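Local coordinates for protein protease (Helicobacter pylori, PDB 5EUF) that probably acts as a zinc-dependent M16-family protease and virulence factor that cleaves the human junctional adhesion molecule JAM-A, weakening the gastric epithelial barrier, at residues Q234-K244 against D409-P419; K264-L272 against F391-V402. All coordinates share one frame; numbering follows the deposited sequence.

Contact 1. Residues Q234-K244 against D409-P419; sequences QDGARTAVVHK and DTQSTTVFLKP
Leu417 sets its CD1 methyl obliquely against the isopropyl group of Val242, 3.7 Å from Val242 CG1, with CG anti to its own backbone N (chi1 -166°) and the second torsion turning CD1 back toward the neighbouring strand. The other Val242 methyl, CG2, is 4.1 Å from Val415 CG1; on this face Ala240 and Val415 meet helix 142-154, and on the other Thr414 and Phe416 meet helix 323-338. There too, Val241 CG2 comes up to the edge of the Phe416 ring, near its plane, 3.8 Å from CD2. Further along, the His243 ring has Pro419 CG at its edge, and ND1 lies 3.6 Å from Lys418 CB, while the Lys418 amine forms a salt bridge with Glu324.

Seven backbone bonds join the strands, from Arg238 N to Ser412 O at one end to Lys244 N to Lys418 O (2.7 Å) at the other. The straightest, Lys418 N to Val242 O, has an angle of 177° at the hydrogen. Gln234 lays CG over the rim of one face of the Arg238 guanidinium, and its amide, paired with Lys257 through OE1, makes a weak 3.4 Å bond from NE2 to Thr413 OG1.

Strand 412-418 runs parallel to 238-243, at 14°, with antiparallel 251-258 on its other side, in the five-stranded mixed sheet of the second α/β half of this M16 protease.

Contact 2. Residues K264-L272 against F391-V402; sequences KDQVALDAL and FLDLKVSDLVRV
At 2.7 Å, Arg401 NH1 to Asp398 OD1 is the tighter of two bonds on one guanidinium, whose NH2 reaches across the contact to Asp265 OD1 at 3.3 Å in a nearly straight salt bridge. Asp265 OD1 and Asp398 OD1 both lie near the guanidinium plane, at its edge, so its rotation is fixed from two sides; a bend at the third torsion (chi3 72°) turns the group back toward Asp265. The other oxygen of Asp265 bonds Tyr406. Asp398 OD2 accepts the backbone N of Lys395, the N-cap residue of helix 396-406, from above the carboxylate plane, and a long ion pair with Lys395 NZ completes a four-residue network.

Helix 396-406 packs nearly perpendicular on helix 266-276, which falls in the range of the M16 inactive domain; segments 396-402 and 266-272 cross at -94°, their axes 9.2 Å apart. Ala268 and Ala271 turn their methyls to the crossing among larger aliphatic groups. Ala268 CB sits 3.6 Å from Val402 CG2, while Val402 CG1 leans on Leu269 CD2. Leu272 and Leu399 run past each other in opposite directions, with Leu272 CD1 close to the Leu399 carbonyl.

Phe391, its CG anti to the backbone N (chi1 -163°), brings CD2 within 3.6 Å of Val267 CG1. Leu394 CD1 covers one face of this ring off-centre, and Ala271 CB meets both the ring and Leu394.

In the fold
Contacts 1 and 2 show how the C-terminal helix and strand are tied into a domain built from earlier sequence. Helix 396-406 of contact 2 is followed, after a short connection, by strand 412-418 of contact 1; the contact centres are 26 Å apart and their nearest atoms about 8 Å. Strand 251-258 bridges them, pairing with strand 412-418 and touching Leu269 through Val258. At contact 1 the sheet continues into the second subunit, where Thr239 bonds its counterpart, whereas contact 2 touches no other chain. Neither contact adjoins the zinc-binding residues His53 and Glu133; a separate zinc ion lies about 4 Å from the side chain of Asp270, which also bonds Tyr387.

Contact 1. Residues Q234-K244 against D409-P419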
# COMPACT_ATOMS: atom_id res chain seq x y z
N GLN B 234 -10.72 10.13 4.39
CA GLN B 234 -11.58 9.08 3.87
C GLN B 234 -12.83 9.69 3.25
O GLN B 234 -13.57 10.42 3.89
CB GLN B 234 -11.94 8.08 4.97
CG GLN B 234 -12.62 6.82 4.45
CD GLN B 234 -12.51 5.65 5.41
OE1 GLN B 234 -11.57 5.58 6.20
NE2 GLN B 234 -13.46 4.74 5.34
N ASP B 235 -13.04 9.37 1.97
CA ASP B 235 -14.06 10.02 1.17
C ASP B 235 -15.32 9.17 1.02
O ASP B 235 -16.08 9.34 0.07
CB ASP B 235 -13.49 10.35 -0.21
CG ASP B 235 -12.50 9.30 -0.70
OD1 ASP B 235 -12.63 8.12 -0.32
OD2 ASP B 235 -11.58 9.66 -1.46
N GLY B 236 -15.54 8.25 1.96
CA GLY B 236 -16.68 7.35 1.88
C GLY B 236 -16.37 5.95 2.38
O GLY B 236 -15.21 5.60 2.61
N ALA B 237 -17.42 5.15 2.52
CA ALA B 237 -17.31 3.82 3.12
C ALA B 237 -16.40 2.88 2.33
O ALA B 237 -16.38 2.90 1.10
CB ALA B 237 -18.70 3.20 3.26
N ARG B 238 -15.66 2.05 3.05
CA ARG B 238 -14.80 1.04 2.44
C ARG B 238 -15.12 -0.34 3.02
O ARG B 238 -15.16 -0.51 4.23
CB ARG B 238 -13.32 1.37 2.65
CG ARG B 238 -12.93 2.75 2.13
CD ARG B 238 -11.49 3.10 2.48
NE ARG B 238 -11.17 4.47 2.09
CZ ARG B 238 -10.02 5.08 2.34
NH1 ARG B 238 -9.06 4.45 3.00
NH2 ARG B 238 -9.82 6.33 1.95
N THR B 239 -15.36 -1.32 2.15
CA THR B 239 -15.64 -2.68 2.61
C THR B 239 -14.76 -3.72 1.93
O THR B 239 -14.19 -3.49 0.86
CB THR B 239 -17.11 -3.08 2.37
OG1 THR B 239 -17.33 -3.30 0.97
CG2 THR B 239 -18.06 -2.01 2.88
N ALA B 240 -14.66 -4.88 2.57
CA ALA B 240 -13.90 -6.00 2.05
C ALA B 240 -14.39 -7.29 2.71
O ALA B 240 -14.57 -7.35 3.93
CB ALA B 240 -12.42 -5.80 2.30
N VAL B 241 -14.62 -8.32 1.91
CA VAL B 241 -15.01 -9.61 2.44
C VAL B 241 -13.83 -10.57 2.37
O VAL B 241 -13.16 -10.67 1.34
CB VAL B 241 -16.21 -10.20 1.67
CG1 VAL B 241 -16.47 -11.64 2.10
CG2 VAL B 241 -17.44 -9.34 1.88
N VAL B 242 -13.57 -11.27 3.47
CA VAL B 242 -12.47 -12.23 3.50
C VAL B 242 -12.97 -13.65 3.74
O VAL B 242 -13.39 -13.99 4.84
CB VAL B 242 -11.44 -11.87 4.57
CG1 VAL B 242 -10.35 -12.93 4.65
CG2 VAL B 242 -10.83 -10.50 4.28
N HIS B 243 -12.92 -14.47 2.69
CA HIS B 243 -13.25 -15.88 2.81
C HIS B 243 -12.01 -16.68 3.18
O HIS B 243 -11.02 -16.68 2.44
CB HIS B 243 -13.87 -16.41 1.51
CG HIS B 243 -15.29 -16.00 1.30
ND1 HIS B 243 -16.35 -16.67 1.87
CD2 HIS B 243 -15.82 -14.99 0.57
CE1 HIS B 243 -17.48 -16.08 1.51
NE2 HIS B 243 -17.19 -15.06 0.72
N LYS B 244 -12.06 -17.36 4.32
CA LYS B 244 -10.94 -18.18 4.77
C LYS B 244 -11.41 -19.60 5.07
O LYS B 244 -12.51 -19.79 5.58
CB LYS B 244 -10.28 -17.56 6.00
CG LYS B 244 -8.80 -17.89 6.13
CD LYS B 244 -8.03 -17.37 4.93
CE LYS B 244 -6.58 -17.83 4.96
NZ LYS B 244 -5.83 -17.36 3.76
N ASP B 409 -20.68 6.89 8.30
CA ASP B 409 -20.37 5.84 7.34
C ASP B 409 -19.26 6.26 6.36
O ASP B 409 -18.50 5.42 5.89
CB ASP B 409 -21.63 5.45 6.56
CG ASP B 409 -22.46 6.64 6.14
OD1 ASP B 409 -21.89 7.74 5.97
OD2 ASP B 409 -23.69 6.49 5.99
N THR B 410 -19.18 7.55 6.08
CA THR B 410 -18.17 8.08 5.17
C THR B 410 -16.75 7.91 5.70
O THR B 410 -15.78 8.08 4.96
CB THR B 410 -18.42 9.57 4.86
OG1 THR B 410 -18.39 10.32 6.08
CG2 THR B 410 -19.76 9.76 4.18
N GLN B 411 -16.62 7.58 6.98
CA GLN B 411 -15.32 7.30 7.58
C GLN B 411 -15.27 5.86 8.07
O GLN B 411 -14.35 5.46 8.79
CB GLN B 411 -15.04 8.25 8.74
CG GLN B 411 -15.11 9.72 8.38
CD GLN B 411 -14.85 10.61 9.58
OE1 GLN B 411 -14.29 10.17 10.58
NE2 GLN B 411 -15.27 11.87 9.48
N SER B 412 -16.27 5.07 7.67
CA SER B 412 -16.38 3.70 8.14
C SER B 412 -15.59 2.73 7.26
O SER B 412 -15.52 2.89 6.04
CB SER B 412 -17.85 3.27 8.18
OG SER B 412 -18.36 3.05 6.88
N THR B 413 -15.00 1.74 7.91
CA THR B 413 -14.34 0.64 7.22
C THR B 413 -14.88 -0.66 7.79
O THR B 413 -14.89 -0.85 9.00
CB THR B 413 -12.81 0.70 7.38
OG1 THR B 413 -12.32 1.96 6.89
CG2 THR B 413 -12.16 -0.44 6.61
N THR B 414 -15.33 -1.55 6.92
CA THR B 414 -15.98 -2.77 7.35
C THR B 414 -15.37 -4.00 6.69
O THR B 414 -15.29 -4.08 5.46
CB THR B 414 -17.48 -2.74 7.06
OG1 THR B 414 -18.07 -1.61 7.71
CG2 THR B 414 -18.15 -4.01 7.56
N VAL B 415 -14.93 -4.96 7.49
CA VAL B 415 -14.36 -6.19 6.96
C VAL B 415 -15.08 -7.42 7.51
O VAL B 415 -15.17 -7.60 8.72
CB VAL B 415 -12.85 -6.30 7.28
CG1 VAL B 415 -12.29 -7.63 6.79
CG2 VAL B 415 -12.10 -5.13 6.67
N PHE B 416 -15.58 -8.26 6.61
CA PHE B 416 -16.29 -9.47 6.99
C PHE B 416 -15.39 -10.70 6.91
O PHE B 416 -14.59 -10.83 5.97
CB PHE B 416 -17.52 -9.68 6.10
CG PHE B 416 -18.55 -8.59 6.21
CD1 PHE B 416 -18.98 -8.15 7.44
CD2 PHE B 416 -19.08 -8.01 5.07
CE1 PHE B 416 -19.93 -7.14 7.54
CE2 PHE B 416 -20.03 -7.01 5.16
CZ PHE B 416 -20.45 -6.58 6.40
N LEU B 417 -15.52 -11.60 7.88
CA LEU B 417 -14.75 -12.84 7.86
C LEU B 417 -15.68 -14.04 7.70
O LEU B 417 -16.50 -14.33 8.58
CB LEU B 417 -13.92 -12.97 9.13
CG LEU B 417 -12.83 -14.05 9.08
CD1 LEU B 417 -11.92 -13.82 7.89
CD2 LEU B 417 -12.03 -14.05 10.37
N LYS B 418 -15.55 -14.73 6.58
CA LYS B 418 -16.42 -15.85 6.23
C LYS B 418 -15.59 -17.05 5.77
O LYS B 418 -14.39 -16.91 5.54
CB LYS B 418 -17.40 -15.42 5.13
CG LYS B 418 -18.31 -14.28 5.51
CD LYS B 418 -19.23 -13.92 4.35
CE LYS B 418 -20.25 -12.88 4.77
NZ LYS B 418 -21.20 -12.57 3.67
N PRO B 419 -16.20 -18.24 5.66
CA PRO B 419 -17.54 -18.64 6.11
C PRO B 419 -17.53 -19.10 7.56
O PRO B 419 -16.80 -20.04 7.87
CB PRO B 419 -17.89 -19.81 5.18
CG PRO B 419 -16.85 -19.79 4.09
CD PRO B 419 -15.63 -19.23 4.74

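Contact 2. Residues K264-L272 against F391-V402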
# COMPACT_ATOMS: atom_id res chain seq x y z
N LYS B 264 -7.85 16.46 21.48
CA LYS B 264 -8.67 16.69 22.67
C LYS B 264 -9.79 15.66 22.80
O LYS B 264 -10.21 15.32 23.91
CB LYS B 264 -9.25 18.10 22.65
N ASP B 265 -10.27 15.18 21.66
CA ASP B 265 -11.41 14.27 21.65
C ASP B 265 -11.02 12.85 22.02
O ASP B 265 -11.88 11.98 22.18
CB ASP B 265 -12.09 14.28 20.27
CG ASP B 265 -12.94 15.52 20.05
OD1 ASP B 265 -13.49 16.05 21.05
OD2 ASP B 265 -13.06 15.97 18.89
N GLN B 266 -9.72 12.60 22.16
CA GLN B 266 -9.23 11.27 22.48
C GLN B 266 -9.76 10.78 23.83
O GLN B 266 -10.02 9.59 24.00
CB GLN B 266 -7.70 11.24 22.49
CG GLN B 266 -7.07 11.38 21.11
CD GLN B 266 -7.49 10.27 20.15
OE1 GLN B 266 -7.90 9.19 20.57
NE2 GLN B 266 -7.39 10.55 18.86
N VAL B 267 -9.92 11.70 24.78
CA VAL B 267 -10.39 11.33 26.10
C VAL B 267 -11.83 10.84 26.03
O VAL B 267 -12.19 9.84 26.65
CB VAL B 267 -10.28 12.50 27.09
CG1 VAL B 267 -10.73 12.07 28.48
CG2 VAL B 267 -8.85 13.02 27.13
N ALA B 268 -12.66 11.55 25.27
CA ALA B 268 -14.05 11.16 25.08
C ALA B 268 -14.14 9.84 24.32
O ALA B 268 -14.98 8.99 24.64
CB ALA B 268 -14.81 12.25 24.34
N LEU B 269 -13.28 9.67 23.32
CA LEU B 269 -13.21 8.43 22.57
C LEU B 269 -12.88 7.26 23.48
O LEU B 269 -13.49 6.19 23.39
CB LEU B 269 -12.16 8.55 21.46
CG LEU B 269 -12.54 9.42 20.26
CD1 LEU B 269 -11.30 9.76 19.44
CD2 LEU B 269 -13.56 8.71 19.41
N ASP B 270 -11.91 7.46 24.37
CA ASP B 270 -11.59 6.47 25.39
C ASP B 270 -12.82 6.16 26.23
O ASP B 270 -13.11 5.00 26.52
CB ASP B 270 -10.44 6.96 26.28
CG ASP B 270 -9.11 6.97 25.55
OD1 ASP B 270 -9.10 6.82 24.31
OD2 ASP B 270 -8.06 7.13 26.22
N ALA B 271 -13.56 7.20 26.60
CA ALA B 271 -14.77 7.04 27.39
C ALA B 271 -15.86 6.32 26.60
O ALA B 271 -16.63 5.54 27.17
CB ALA B 271 -15.28 8.39 27.87
N LEU B 272 -15.93 6.59 25.30
CA LEU B 272 -16.92 5.93 24.44
C LEU B 272 -16.65 4.43 24.36
O LEU B 272 -17.58 3.62 24.36
CB LEU B 272 -16.92 6.54 23.04
CG LEU B 272 -17.82 7.76 22.83
CD1 LEU B 272 -17.66 8.34 21.43
CD2 LEU B 272 -19.27 7.40 23.09
N PHE B 391 -11.31 13.68 31.93
CA PHE B 391 -12.19 12.53 31.86
C PHE B 391 -13.38 12.70 32.79
O PHE B 391 -14.52 12.38 32.44
CB PHE B 391 -11.43 11.25 32.20
CG PHE B 391 -12.13 9.98 31.79
CD1 PHE B 391 -13.09 9.41 32.61
CD2 PHE B 391 -11.82 9.37 30.59
CE1 PHE B 391 -13.73 8.24 32.23
CE2 PHE B 391 -12.46 8.20 30.21
CZ PHE B 391 -13.42 7.64 31.03
N LEU B 392 -13.12 13.21 33.99
CA LEU B 392 -14.15 13.35 35.01
C LEU B 392 -15.03 14.57 34.77
O LEU B 392 -16.07 14.73 35.41
CB LEU B 392 -13.52 13.42 36.40
CG LEU B 392 -12.66 12.21 36.77
CD1 LEU B 392 -12.07 12.36 38.16
CD2 LEU B 392 -13.46 10.92 36.65
N ASP B 393 -14.62 15.43 33.85
CA ASP B 393 -15.41 16.61 33.49
C ASP B 393 -16.20 16.36 32.21
O ASP B 393 -16.87 17.26 31.70
CB ASP B 393 -14.51 17.84 33.32
CG ASP B 393 -13.91 18.30 34.62
OD1 ASP B 393 -14.50 18.03 35.69
OD2 ASP B 393 -12.84 18.95 34.59
N LEU B 394 -16.12 15.14 31.69
CA LEU B 394 -16.87 14.78 30.50
C LEU B 394 -18.36 14.78 30.78
O LEU B 394 -18.81 14.18 31.76
CB LEU B 394 -16.44 13.41 29.97
CG LEU B 394 -15.11 13.30 29.21
CD1 LEU B 394 -14.72 11.85 29.02
CD2 LEU B 394 -15.20 14.00 27.87
N LYS B 395 -19.12 15.46 29.94
CA LYS B 395 -20.57 15.38 30.01
C LYS B 395 -21.04 14.38 28.95
O LYS B 395 -20.29 14.06 28.04
CB LYS B 395 -21.22 16.75 29.79
CG LYS B 395 -20.94 17.77 30.89
CD LYS B 395 -19.78 18.68 30.53
CE LYS B 395 -20.10 19.51 29.29
NZ LYS B 395 -18.96 20.39 28.90
N VAL B 396 -22.27 13.89 29.10
CA VAL B 396 -22.85 12.99 28.11
C VAL B 396 -22.80 13.62 26.72
O VAL B 396 -22.51 12.96 25.73
CB VAL B 396 -24.31 12.63 28.46
CG1 VAL B 396 -24.97 11.89 27.30
CG2 VAL B 396 -24.37 11.82 29.73
N SER B 397 -23.07 14.93 26.68
CA SER B 397 -23.05 15.68 25.43
C SER B 397 -21.70 15.57 24.73
O SER B 397 -21.65 15.51 23.50
CB SER B 397 -23.38 17.15 25.70
OG SER B 397 -22.48 17.71 26.64
N ASP B 398 -20.63 15.53 25.50
CA ASP B 398 -19.29 15.37 24.94
C ASP B 398 -19.16 14.02 24.24
O ASP B 398 -18.61 13.93 23.14
CB ASP B 398 -18.21 15.51 26.02
CG ASP B 398 -18.10 16.92 26.56
OD1 ASP B 398 -18.34 17.87 25.79
OD2 ASP B 398 -17.77 17.08 27.76
N LEU B 399 -19.70 12.99 24.87
CA LEU B 399 -19.67 11.65 24.31
C LEU B 399 -20.51 11.57 23.03
O LEU B 399 -20.15 10.87 22.09
CB LEU B 399 -20.17 10.62 25.33
CG LEU B 399 -19.19 10.11 26.39
CD1 LEU B 399 -18.72 11.22 27.32
CD2 LEU B 399 -19.83 8.98 27.18
N VAL B 400 -21.62 12.29 23.01
CA VAL B 400 -22.54 12.25 21.88
C VAL B 400 -22.03 13.11 20.72
O VAL B 400 -22.20 12.76 19.55
CB VAL B 400 -23.96 12.71 22.28
CG1 VAL B 400 -24.90 12.66 21.09
CG2 VAL B 400 -24.49 11.84 23.41
N ARG B 401 -21.40 14.24 21.04
CA ARG B 401 -20.78 15.09 20.03
C ARG B 401 -19.69 14.32 19.28
O ARG B 401 -19.66 14.29 18.05
CB ARG B 401 -20.18 16.35 20.65
CG ARG B 401 -19.40 17.21 19.66
CD ARG B 401 -18.51 18.24 20.35
NE ARG B 401 -17.35 17.64 21.00
CZ ARG B 401 -17.21 17.51 22.31
NH1 ARG B 401 -18.16 17.94 23.13
NH2 ARG B 401 -16.11 16.94 22.81
N VAL B 402 -18.79 13.71 20.05
CA VAL B 402 -17.69 12.94 19.49
C VAL B 402 -18.22 11.76 18.68
O VAL B 402 -17.67 11.43 17.62
CB VAL B 402 -16.75 12.43 20.60
CG1 VAL B 402 -15.70 11.50 20.04
CG2 VAL B 402 -16.09 13.61 21.30